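Local coordinates for protein alpha-glucosidase YIHQ (Escherichia coli, PDB 5AEG) that hydrolyses sulfoquinovosyl diacylglycerides and simple sulfoquinovosides to sulfoquinovose, which enters the sulfoglycolysis pathway of the bacterium, at residues A[130-135]-A[203-208]; A[186-191]-A[493-498]; A[213-218]-A[222-227]; A[126-131]-A[600-605]. All blocks are in the same frame, centred on the assembly; numbering follows the deposited sequence.

Interaction 1: residues A[130-135]-A[203-208]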
# COMPACT_ATOMS: atom_id res chain seq x y z
N TYR A 130 -1.99 -5.89 -13.81
CA TYR A 130 -1.25 -5.27 -12.73
C TYR A 130 -2.21 -4.47 -11.85
O TYR A 130 -3.30 -4.03 -12.28
CB TYR A 130 -0.18 -4.32 -13.29
CG TYR A 130 0.71 -4.98 -14.23
CD1 TYR A 130 1.77 -5.76 -13.81
CD2 TYR A 130 0.47 -4.89 -15.60
CE1 TYR A 130 2.57 -6.47 -14.72
CE2 TYR A 130 1.26 -5.55 -16.52
CZ TYR A 130 2.29 -6.36 -16.09
OH TYR A 130 3.09 -7.03 -16.94
N GLY A 131 -1.77 -4.29 -10.61
CA GLY A 131 -2.48 -3.47 -9.68
C GLY A 131 -3.12 -4.25 -8.56
O GLY A 131 -2.48 -5.08 -7.89
N CYS A 132 -4.38 -3.98 -8.35
CA CYS A 132 -5.16 -4.50 -7.25
C CYS A 132 -4.64 -4.05 -5.90
O CYS A 132 -4.83 -4.76 -4.89
CB CYS A 132 -5.42 -6.00 -7.28
SG CYS A 132 -6.61 -6.61 -8.53
N GLY A 133 -4.11 -2.84 -5.86
CA GLY A 133 -3.57 -2.24 -4.63
C GLY A 133 -2.13 -2.64 -4.43
O GLY A 133 -1.32 -2.59 -5.37
N GLU A 134 -1.80 -3.02 -3.19
CA GLU A 134 -0.42 -3.37 -2.82
C GLU A 134 -0.36 -4.88 -2.68
O GLU A 134 -0.88 -5.47 -1.72
CB GLU A 134 -0.02 -2.64 -1.52
CG GLU A 134 1.50 -2.76 -1.16
CD GLU A 134 1.83 -1.98 0.06
OE1 GLU A 134 0.83 -1.60 0.75
OE2 GLU A 134 3.01 -1.61 0.25
N GLN A 135 0.32 -5.50 -3.63
CA GLN A 135 0.52 -6.90 -3.78
C GLN A 135 1.98 -7.27 -3.53
O GLN A 135 2.88 -6.65 -4.06
CB GLN A 135 0.05 -7.34 -5.15
CG GLN A 135 -1.48 -7.17 -5.33
CD GLN A 135 -2.29 -8.05 -4.38
OE1 GLN A 135 -1.83 -9.13 -3.91
NE2 GLN A 135 -3.53 -7.67 -4.16
N MET A 203 -14.67 -8.75 -2.47
CA MET A 203 -14.62 -9.09 -3.91
C MET A 203 -13.49 -10.06 -4.10
O MET A 203 -12.62 -10.15 -3.27
CB MET A 203 -14.38 -7.81 -4.74
CG MET A 203 -15.57 -6.90 -4.76
SD MET A 203 -15.31 -5.43 -5.82
CE MET A 203 -15.13 -4.26 -4.59
N ASN A 204 -13.53 -10.81 -5.17
CA ASN A 204 -12.52 -11.70 -5.57
C ASN A 204 -12.31 -11.49 -7.07
O ASN A 204 -13.25 -11.71 -7.86
CB ASN A 204 -12.90 -13.16 -5.31
CG ASN A 204 -11.75 -14.11 -5.62
OD1 ASN A 204 -10.98 -13.88 -6.51
ND2 ASN A 204 -11.67 -15.18 -4.91
N PHE A 205 -11.13 -11.09 -7.44
CA PHE A 205 -10.77 -10.83 -8.88
C PHE A 205 -9.98 -11.97 -9.38
O PHE A 205 -8.85 -12.19 -8.92
CB PHE A 205 -10.04 -9.48 -9.03
CG PHE A 205 -10.89 -8.23 -9.01
CD1 PHE A 205 -12.18 -8.20 -8.47
CD2 PHE A 205 -10.33 -7.04 -9.42
CE1 PHE A 205 -12.88 -7.03 -8.44
CE2 PHE A 205 -11.08 -5.86 -9.45
CZ PHE A 205 -12.34 -5.84 -8.92
N ASP A 206 -10.56 -12.78 -10.31
CA ASP A 206 -9.94 -14.01 -10.71
C ASP A 206 -9.34 -13.81 -12.11
O ASP A 206 -10.04 -13.61 -13.11
CB ASP A 206 -10.93 -15.16 -10.64
CG ASP A 206 -10.33 -16.48 -11.02
OD1 ASP A 206 -9.11 -16.59 -11.26
OD2 ASP A 206 -11.05 -17.46 -11.00
N PHE A 207 -8.02 -13.83 -12.18
CA PHE A 207 -7.29 -13.61 -13.41
C PHE A 207 -6.69 -14.89 -13.96
O PHE A 207 -5.73 -14.85 -14.74
CB PHE A 207 -6.21 -12.50 -13.19
CG PHE A 207 -6.76 -11.19 -12.76
CD1 PHE A 207 -7.60 -10.45 -13.60
CD2 PHE A 207 -6.48 -10.68 -11.51
CE1 PHE A 207 -8.06 -9.24 -13.20
CE2 PHE A 207 -6.99 -9.50 -11.09
CZ PHE A 207 -7.79 -8.77 -11.94
N SER A 208 -7.28 -16.03 -13.62
CA SER A 208 -6.74 -17.37 -13.91
C SER A 208 -7.06 -17.84 -15.34
O SER A 208 -6.30 -18.58 -15.97
CB SER A 208 -7.38 -18.42 -12.98
OG SER A 208 -6.86 -18.14 -11.72
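A sulfur-aromatic contact in the galactose mutarotase-like N-terminal domain brings the thiol of Cys132 against two phenylalanines, Phe205 and Phe207. It illustrates how one small side chain can serve two rings at once. Cys132 SG lies 3.8 Å from Phe205 CD2 and 3.9 Å from Phe207 CE2, yet it meets the two rings differently. Toward Phe207 it sits at the edge, near the ring plane; its approach to Phe205 is slanted, neither over the face nor in the plane. The three side chains share one torsional choice: SG of Cys132 and CG of each phenylalanine lie anti to their own carbonyl carbon (chi1 -72° in Cys132). The two phenylalanines are two positions apart in the sequence, and both start out toward the cysteine. Phe207 in addition has the carbonyl carbon Phe205 C above one face.

Both segments also hold hydrogen bonds of their own. After the corner at Cys132, the amide of Gln135 reaches back, and NE2 donates to Cys132 O at 3.3 Å; the donor stands well above the carbonyl plane. At the other segment Asp206 OD1 receives both Ser208 N (3.0 Å) and Ser208 OG (2.8 Å), and the first of these bonds makes an Asx turn.

Strand 129-133 runs antiparallel beside strand 186-189, to which Cys132 is joined through Thr186, while strand 203-206 lies between strands 212-217 and 145-148. Phe205 touches Leu215 and Leu148 on those flanking strands, and Phe207 meets Phe187 and His213 edge-to-face.

Interaction 2: residues A[186-191]-A[493-498]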
# COMPACT_ATOMS: atom_id res chain seq x y z
N THR A 186 -9.21 -2.44 -8.46
CA THR A 186 -8.73 -1.51 -9.53
C THR A 186 -7.57 -2.28 -10.19
O THR A 186 -6.69 -2.78 -9.49
CB THR A 186 -8.19 -0.22 -8.93
OG1 THR A 186 -9.20 0.38 -8.14
CG2 THR A 186 -7.74 0.74 -10.00
N PHE A 187 -7.58 -2.44 -11.52
CA PHE A 187 -6.53 -3.16 -12.21
C PHE A 187 -6.27 -2.52 -13.58
O PHE A 187 -7.10 -1.71 -14.08
CB PHE A 187 -6.75 -4.69 -12.30
CG PHE A 187 -7.87 -5.15 -13.17
CD1 PHE A 187 -9.15 -5.30 -12.66
CD2 PHE A 187 -7.68 -5.42 -14.54
CE1 PHE A 187 -10.17 -5.77 -13.46
CE2 PHE A 187 -8.72 -5.82 -15.31
CZ PHE A 187 -9.95 -6.00 -14.77
N VAL A 188 -5.09 -2.80 -14.08
CA VAL A 188 -4.60 -2.41 -15.43
C VAL A 188 -4.35 -3.65 -16.20
O VAL A 188 -3.66 -4.58 -15.78
CB VAL A 188 -3.30 -1.63 -15.33
CG1 VAL A 188 -2.61 -1.43 -16.66
CG2 VAL A 188 -3.59 -0.30 -14.77
N SER A 189 -4.80 -3.63 -17.46
CA SER A 189 -4.53 -4.71 -18.38
C SER A 189 -3.52 -4.22 -19.47
O SER A 189 -3.53 -3.03 -19.84
CB SER A 189 -5.87 -5.04 -19.16
OG SER A 189 -5.56 -5.90 -20.28
N THR A 190 -2.80 -5.18 -20.03
CA THR A 190 -1.92 -4.87 -21.17
C THR A 190 -2.67 -4.61 -22.50
O THR A 190 -2.00 -4.28 -23.46
CB THR A 190 -0.78 -5.85 -21.32
OG1 THR A 190 -1.24 -7.19 -21.44
CG2 THR A 190 0.21 -5.70 -20.10
N GLN A 191 -4.01 -4.74 -22.52
CA GLN A 191 -4.84 -4.10 -23.61
C GLN A 191 -4.94 -2.61 -23.42
O GLN A 191 -5.66 -1.94 -24.11
CB GLN A 191 -6.20 -4.76 -23.62
CG GLN A 191 -6.09 -6.24 -24.00
CD GLN A 191 -7.43 -6.85 -24.45
OE1 GLN A 191 -8.23 -6.22 -25.06
NE2 GLN A 191 -7.68 -8.08 -24.06
N LEU A 493 1.35 -0.92 -6.31
CA LEU A 493 0.79 0.38 -5.93
C LEU A 493 0.96 1.46 -6.98
O LEU A 493 0.01 2.24 -7.25
CB LEU A 493 1.33 0.89 -4.58
CG LEU A 493 0.60 0.25 -3.41
CD1 LEU A 493 1.21 0.62 -2.09
CD2 LEU A 493 -0.90 0.67 -3.39
N ALA A 494 2.11 1.48 -7.59
CA ALA A 494 2.34 2.40 -8.69
C ALA A 494 1.29 2.33 -9.83
O ALA A 494 0.81 3.37 -10.32
CB ALA A 494 3.76 2.22 -9.20
N MET A 495 0.92 1.10 -10.18
CA MET A 495 -0.09 0.77 -11.18
C MET A 495 -1.52 0.92 -10.65
O MET A 495 -2.46 0.86 -11.43
CB MET A 495 0.11 -0.66 -11.66
CG MET A 495 1.41 -0.89 -12.40
SD MET A 495 1.71 0.27 -13.77
CE MET A 495 0.51 -0.40 -14.90
N THR A 496 -1.68 1.20 -9.35
CA THR A 496 -2.98 1.50 -8.75
C THR A 496 -3.01 2.98 -8.36
O THR A 496 -3.83 3.44 -7.54
CB THR A 496 -3.22 0.59 -7.48
OG1 THR A 496 -2.92 -0.76 -7.79
CG2 THR A 496 -4.69 0.64 -7.11
N GLY A 497 -2.07 3.75 -8.87
CA GLY A 497 -2.10 5.16 -8.62
C GLY A 497 -1.52 5.79 -7.41
O GLY A 497 -1.83 6.94 -7.13
N HIS A 498 -0.69 5.07 -6.67
CA HIS A 498 0.03 5.65 -5.52
C HIS A 498 1.56 5.44 -5.81
O HIS A 498 2.08 4.30 -6.00
CB HIS A 498 -0.37 5.05 -4.18
CG HIS A 498 0.01 5.96 -3.04
ND1 HIS A 498 1.31 6.39 -2.81
CD2 HIS A 498 -0.77 6.64 -2.18
CE1 HIS A 498 1.32 7.26 -1.82
NE2 HIS A 498 0.07 7.41 -1.40
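Leu493 O is gripped by two amides that arrive from opposite faces of its carbonyl plane: Thr496 N at 2.9 Å, from a residue that packs on Thr186, and His498 N at 3.0 Å. With Gly497 N bonded to Ala494 O at 3.2 Å and Gly497 at positive phi, this is a Schellman motif closing the helix. At this helix end Met495 points toward the strand, and Thr496 reaches it with its methyl. Bends in the Met495 chain (chi2 -53°, chi3 -73°) carry its terminal methyl to Val188, where Met495 CE lies 3.7 Å from Val188 CG1, the two side chains crossing at about a right angle. The other Val188 branch, CG2, rests 3.7 Å from the backbone oxygen Met495 O. Beside this pair, Thr496 CG2 touches Thr186 CB at 4.0 Å. The threonine hydroxyls are engaged away from this apolar meeting: Thr186 OG1 with His196 and Gln184, Thr496 OG1 with Ser492 O and Gly133 N. The contact joins the end of a TIM-barrel-domain helix, 486-495, to strand 186-189 of the N-terminal domain, which lies between strands 129-133 and 193-197 and also meets helix 232-243 through Thr186 and Val188.

Interaction 3: residues A[213-218]-A[222-227]; sequences HELALW and ATLRFE
Leu215 and Leu224 slant across one another so that a single methyl of each does the touching: Leu215 CD1 lies 3.8 Å from Leu224 CD2. One step nearer the connecting turn, Leu217 lays CD2 against the methyl Ala222 CB at 3.6 Å. In all three leucines the leading methyl is the branch that reaches farthest from its own CA, but the routes differ. Leu215 has an extended chain, with CD1 anti to CA (chi2 -173°). Leu217 and Leu224 instead have chi2 of 88° and 85°, which swings CD1 aside and leaves CD2 as the forward branch.

The arrangement is a beta-arch, a worked case of two consecutive strands that meet through side chains, with no hydrogen bond between the two segments. Their backbones diverge away from the turn: Leu217 CA and Ala222 CA are 7.7 Å apart, whereas Leu215 CA and Leu224 CA are 10.5 Å apart. The small alanine thus occupies the close end, and a second leucine spans the wider one. Of the residues in between, Glu214 forms a salt bridge with Arg120 and Arg225 one with Asp198.

Strand 212-217 runs between strands 116-122 and 203-206, and strand 221-228 between 193-197 and 103-109, so the contact packs the two layers of the domain's beta-sandwich against each other, as expected for a galactose mutarotase-like fold. Leu215 also touches Leu121, Leu217 meets Ile117, and Val197 from strand 193-197 borders both Leu217 and Leu224.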
# COMPACT_ATOMS: atom_id res chain seq x y z
N HIS A 213 -11.59 -12.60 -17.47
CA HIS A 213 -11.39 -12.26 -16.03
C HIS A 213 -12.74 -12.45 -15.35
O HIS A 213 -13.77 -12.07 -15.94
CB HIS A 213 -11.00 -10.82 -15.92
CG HIS A 213 -9.81 -10.46 -16.76
ND1 HIS A 213 -8.73 -11.28 -16.93
CD2 HIS A 213 -9.57 -9.36 -17.50
CE1 HIS A 213 -7.85 -10.69 -17.71
NE2 HIS A 213 -8.35 -9.53 -18.09
N GLU A 214 -12.78 -12.96 -14.14
CA GLU A 214 -14.10 -13.09 -13.48
C GLU A 214 -14.01 -12.34 -12.19
O GLU A 214 -13.12 -12.64 -11.32
CB GLU A 214 -14.42 -14.55 -13.19
CG GLU A 214 -15.85 -14.70 -12.56
CD GLU A 214 -16.31 -16.13 -12.54
OE1 GLU A 214 -15.91 -16.86 -11.61
OE2 GLU A 214 -17.01 -16.57 -13.47
N LEU A 215 -14.90 -11.39 -12.04
CA LEU A 215 -15.00 -10.52 -10.90
C LEU A 215 -16.21 -10.94 -10.08
O LEU A 215 -17.38 -10.81 -10.55
CB LEU A 215 -15.16 -9.12 -11.36
CG LEU A 215 -14.19 -8.60 -12.44
CD1 LEU A 215 -14.44 -7.12 -12.60
CD2 LEU A 215 -12.77 -8.84 -12.10
N ALA A 216 -15.95 -11.39 -8.87
CA ALA A 216 -16.97 -11.78 -7.91
C ALA A 216 -17.17 -10.69 -6.86
O ALA A 216 -16.19 -10.20 -6.26
CB ALA A 216 -16.65 -13.09 -7.28
N LEU A 217 -18.44 -10.28 -6.67
CA LEU A 217 -18.78 -9.30 -5.68
C LEU A 217 -19.81 -9.86 -4.68
O LEU A 217 -20.76 -10.57 -5.07
CB LEU A 217 -19.37 -8.00 -6.27
CG LEU A 217 -18.57 -7.19 -7.25
CD1 LEU A 217 -18.79 -7.67 -8.63
CD2 LEU A 217 -18.97 -5.74 -7.12
N TRP A 218 -19.64 -9.50 -3.41
CA TRP A 218 -20.62 -9.84 -2.38
C TRP A 218 -21.54 -8.66 -2.18
O TRP A 218 -21.58 -8.02 -1.12
CB TRP A 218 -19.95 -10.24 -1.09
CG TRP A 218 -19.28 -11.54 -1.21
CD1 TRP A 218 -19.01 -12.20 -2.35
CD2 TRP A 218 -18.65 -12.30 -0.15
NE1 TRP A 218 -18.39 -13.39 -2.08
CE2 TRP A 218 -18.11 -13.44 -0.73
CE3 TRP A 218 -18.56 -12.15 1.24
CZ2 TRP A 218 -17.47 -14.44 0.02
CZ3 TRP A 218 -17.90 -13.13 1.99
CH2 TRP A 218 -17.39 -14.26 1.38
N ALA A 222 -23.34 -3.37 -8.60
CA ALA A 222 -21.93 -3.05 -8.89
C ALA A 222 -21.81 -1.92 -9.86
O ALA A 222 -22.60 -1.83 -10.82
CB ALA A 222 -21.28 -4.27 -9.45
N THR A 223 -20.80 -1.08 -9.67
CA THR A 223 -20.48 -0.03 -10.62
C THR A 223 -19.01 -0.14 -10.99
O THR A 223 -18.15 -0.07 -10.08
CB THR A 223 -20.69 1.31 -9.96
OG1 THR A 223 -22.08 1.45 -9.59
CG2 THR A 223 -20.30 2.40 -10.91
N LEU A 224 -18.75 -0.29 -12.29
CA LEU A 224 -17.40 -0.43 -12.82
C LEU A 224 -17.13 0.68 -13.84
O LEU A 224 -17.99 0.99 -14.66
CB LEU A 224 -17.25 -1.76 -13.56
CG LEU A 224 -17.62 -3.03 -12.83
CD1 LEU A 224 -19.14 -3.31 -12.94
CD2 LEU A 224 -16.79 -4.21 -13.32
N ARG A 225 -15.93 1.22 -13.85
CA ARG A 225 -15.55 2.28 -14.80
C ARG A 225 -14.31 1.86 -15.49
O ARG A 225 -13.42 1.28 -14.86
CB ARG A 225 -15.21 3.54 -14.07
CG ARG A 225 -16.39 4.40 -13.63
CD ARG A 225 -15.89 5.39 -12.56
NE ARG A 225 -16.82 5.45 -11.47
CZ ARG A 225 -17.96 6.10 -11.54
NH1 ARG A 225 -18.25 6.79 -12.62
NH2 ARG A 225 -18.79 6.07 -10.52
N PHE A 226 -14.20 2.17 -16.79
CA PHE A 226 -13.02 1.83 -17.60
C PHE A 226 -12.56 3.05 -18.38
O PHE A 226 -13.40 3.94 -18.79
CB PHE A 226 -13.26 0.73 -18.61
CG PHE A 226 -13.83 -0.53 -18.08
CD1 PHE A 226 -15.13 -0.59 -17.61
CD2 PHE A 226 -13.08 -1.70 -18.12
CE1 PHE A 226 -15.66 -1.76 -17.18
CE2 PHE A 226 -13.61 -2.89 -17.71
CZ PHE A 226 -14.92 -2.92 -17.22
N GLU A 227 -11.24 3.18 -18.55
CA GLU A 227 -10.70 4.13 -19.55
C GLU A 227 -9.56 3.45 -20.20
O GLU A 227 -8.88 2.64 -19.58
CB GLU A 227 -10.15 5.40 -19.00
CG GLU A 227 -11.08 6.51 -18.78
CD GLU A 227 -10.39 7.79 -18.33
OE1 GLU A 227 -10.10 7.89 -17.11
OE2 GLU A 227 -10.27 8.73 -19.16

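Interaction 4: residues A[126-131]-A[600-605]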
# COMPACT_ATOMS: atom_id res chain seq x y z
N GLU A 126 -2.68 -13.86 -23.77
CA GLU A 126 -1.38 -13.15 -23.59
C GLU A 126 -1.41 -11.92 -22.64
O GLU A 126 -0.36 -11.36 -22.30
CB GLU A 126 -0.83 -12.66 -24.93
CG GLU A 126 -1.72 -11.67 -25.61
CD GLU A 126 -2.76 -12.33 -26.61
OE1 GLU A 126 -3.13 -13.56 -26.52
OE2 GLU A 126 -3.20 -11.59 -27.49
N ASP A 127 -2.58 -11.48 -22.21
CA ASP A 127 -2.64 -10.26 -21.47
C ASP A 127 -1.95 -10.44 -20.09
O ASP A 127 -2.10 -11.47 -19.46
CB ASP A 127 -4.09 -9.84 -21.21
CG ASP A 127 -4.88 -9.52 -22.48
OD1 ASP A 127 -4.28 -9.22 -23.53
OD2 ASP A 127 -6.12 -9.46 -22.37
N HIS A 128 -1.28 -9.40 -19.62
CA HIS A 128 -0.89 -9.30 -18.20
C HIS A 128 -1.80 -8.36 -17.49
O HIS A 128 -2.46 -7.49 -18.11
CB HIS A 128 0.61 -8.85 -18.05
CG HIS A 128 1.55 -9.67 -18.86
ND1 HIS A 128 2.07 -10.87 -18.43
CD2 HIS A 128 2.02 -9.49 -20.14
CE1 HIS A 128 2.88 -11.37 -19.37
NE2 HIS A 128 2.84 -10.57 -20.42
N ILE A 129 -1.76 -8.43 -16.15
CA ILE A 129 -2.64 -7.67 -15.34
C ILE A 129 -1.83 -7.15 -14.12
O ILE A 129 -1.10 -7.94 -13.49
CB ILE A 129 -3.79 -8.55 -14.83
CG1 ILE A 129 -4.76 -9.04 -15.96
CG2 ILE A 129 -4.61 -7.82 -13.81
CD1 ILE A 129 -5.56 -7.87 -16.57
N TYR A 130 -1.99 -5.89 -13.81
CA TYR A 130 -1.25 -5.27 -12.73
C TYR A 130 -2.21 -4.47 -11.85
O TYR A 130 -3.30 -4.03 -12.28
CB TYR A 130 -0.18 -4.32 -13.29
CG TYR A 130 0.71 -4.98 -14.23
CD1 TYR A 130 1.77 -5.76 -13.81
CD2 TYR A 130 0.47 -4.89 -15.60
CE1 TYR A 130 2.57 -6.47 -14.72
CE2 TYR A 130 1.26 -5.55 -16.52
CZ TYR A 130 2.29 -6.36 -16.09
OH TYR A 130 3.09 -7.03 -16.94
N GLY A 131 -1.77 -4.29 -10.61
CA GLY A 131 -2.48 -3.47 -9.68
C GLY A 131 -3.12 -4.25 -8.56
O GLY A 131 -2.48 -5.08 -7.89
N THR A 600 10.05 -7.26 -19.96
CA THR A 600 9.90 -6.29 -18.82
C THR A 600 8.53 -6.50 -18.09
O THR A 600 8.40 -6.11 -16.92
CB THR A 600 9.99 -4.85 -19.22
OG1 THR A 600 8.91 -4.47 -20.11
CG2 THR A 600 11.39 -4.51 -19.85
N TYR A 601 7.59 -7.22 -18.74
CA TYR A 601 6.23 -7.37 -18.20
C TYR A 601 6.20 -8.39 -17.12
O TYR A 601 5.23 -8.47 -16.36
CB TYR A 601 5.19 -7.64 -19.33
CG TYR A 601 5.01 -6.44 -20.26
CD1 TYR A 601 5.82 -6.24 -21.39
CD2 TYR A 601 4.00 -5.53 -20.04
CE1 TYR A 601 5.65 -5.14 -22.20
CE2 TYR A 601 3.81 -4.43 -20.86
CZ TYR A 601 4.65 -4.23 -21.96
OH TYR A 601 4.41 -3.11 -22.72
N THR A 602 7.21 -9.26 -17.05
CA THR A 602 7.18 -10.34 -16.11
C THR A 602 8.19 -10.12 -14.93
O THR A 602 8.34 -10.99 -14.13
CB THR A 602 7.50 -11.69 -16.79
OG1 THR A 602 8.76 -11.62 -17.38
CG2 THR A 602 6.44 -12.04 -17.87
N LEU A 603 8.88 -8.99 -14.92
CA LEU A 603 9.82 -8.67 -13.88
C LEU A 603 9.01 -8.30 -12.60
O LEU A 603 7.96 -7.60 -12.67
CB LEU A 603 10.72 -7.50 -14.27
CG LEU A 603 11.64 -7.72 -15.50
CD1 LEU A 603 12.33 -6.41 -15.83
CD2 LEU A 603 12.63 -8.82 -15.26
N LYS A 604 9.55 -8.72 -11.49
CA LYS A 604 8.94 -8.46 -10.12
C LYS A 604 9.87 -7.72 -9.16
O LYS A 604 9.39 -7.04 -8.23
CB LYS A 604 8.61 -9.85 -9.44
CG LYS A 604 7.70 -10.67 -10.27
CD LYS A 604 7.53 -12.12 -9.75
CE LYS A 604 6.80 -12.05 -8.46
NZ LYS A 604 6.20 -13.40 -8.21
N TYR A 605 11.19 -7.91 -9.31
CA TYR A 605 12.20 -7.53 -8.27
C TYR A 605 13.21 -6.44 -8.76
O TYR A 605 14.26 -6.26 -8.16
CB TYR A 605 12.87 -8.80 -7.73
CG TYR A 605 11.85 -9.77 -7.13
CD1 TYR A 605 11.05 -9.38 -6.03
CD2 TYR A 605 11.67 -11.05 -7.66
CE1 TYR A 605 10.10 -10.23 -5.50
CE2 TYR A 605 10.73 -11.92 -7.11
CZ TYR A 605 9.95 -11.50 -6.04
OH TYR A 605 8.97 -12.37 -5.53
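The backbones come nearest at His128 and Tyr601, whose CA atoms are 7.4 Å apart where the approach to strand 129-133 faces a short 3-10 segment. This is a domain interface, joining the galactose mutarotase-like N-terminal domain to the C-terminal domain of the family 31 fold. Its polar bond runs from Tyr130 OH to Tyr601 O at 2.6 Å; the hydroxyl lies in the carbonyl plane on a lone pair, with a C=O...O angle of 118°. Tyr130 starts toward Tyr601, and with CG anti to its carbonyl carbon (chi1 -55°) the same hydroxyl also arrives 3.2 Å from Tyr601 CB, at the edge of the second ring. A phenylalanine in place of Tyr130 would probably leave Tyr601 O without its donor and the two domains without this polar link. His128 takes Tyr601 CB over one face in a CH-pi contact, 4.0 Å from its ring centroid, while Glu126 O lies above the opposite face. The His128 and Tyr601 rings are nearly parallel (14°) but slid apart, so they barely overlap. Both groups have further partners: Asp140 bonds His128 ND1, and Tyr601 bonds Glu595 O through its hydroxyl and stacks on Phe591. At the more exposed margin, the methyl Thr602 CG2 touches His128 CE1 at 3.9 Å.

How the interactions relate
Read from the N terminus, the chain opens interactions 4 and 1 almost together, since 126-131 and 130-135 share Tyr130 and Gly131. Interaction 1 closes first, at 203-208, within the N-terminal domain. Before it does, 186-191 has opened interaction 2, so the two cross; interaction 2 closes only at 493-498, tying the same domain to the TIM barrel. Interaction 3 follows interaction 1 in series, a short local closure lying within the span of interaction 2. Interaction 4 closes last, at 600-605, enclosing interactions 2 and 3 and reaching the C-terminal domain. Strand 129-133, bonded to 186-189, thus links interactions 1, 2 and 4.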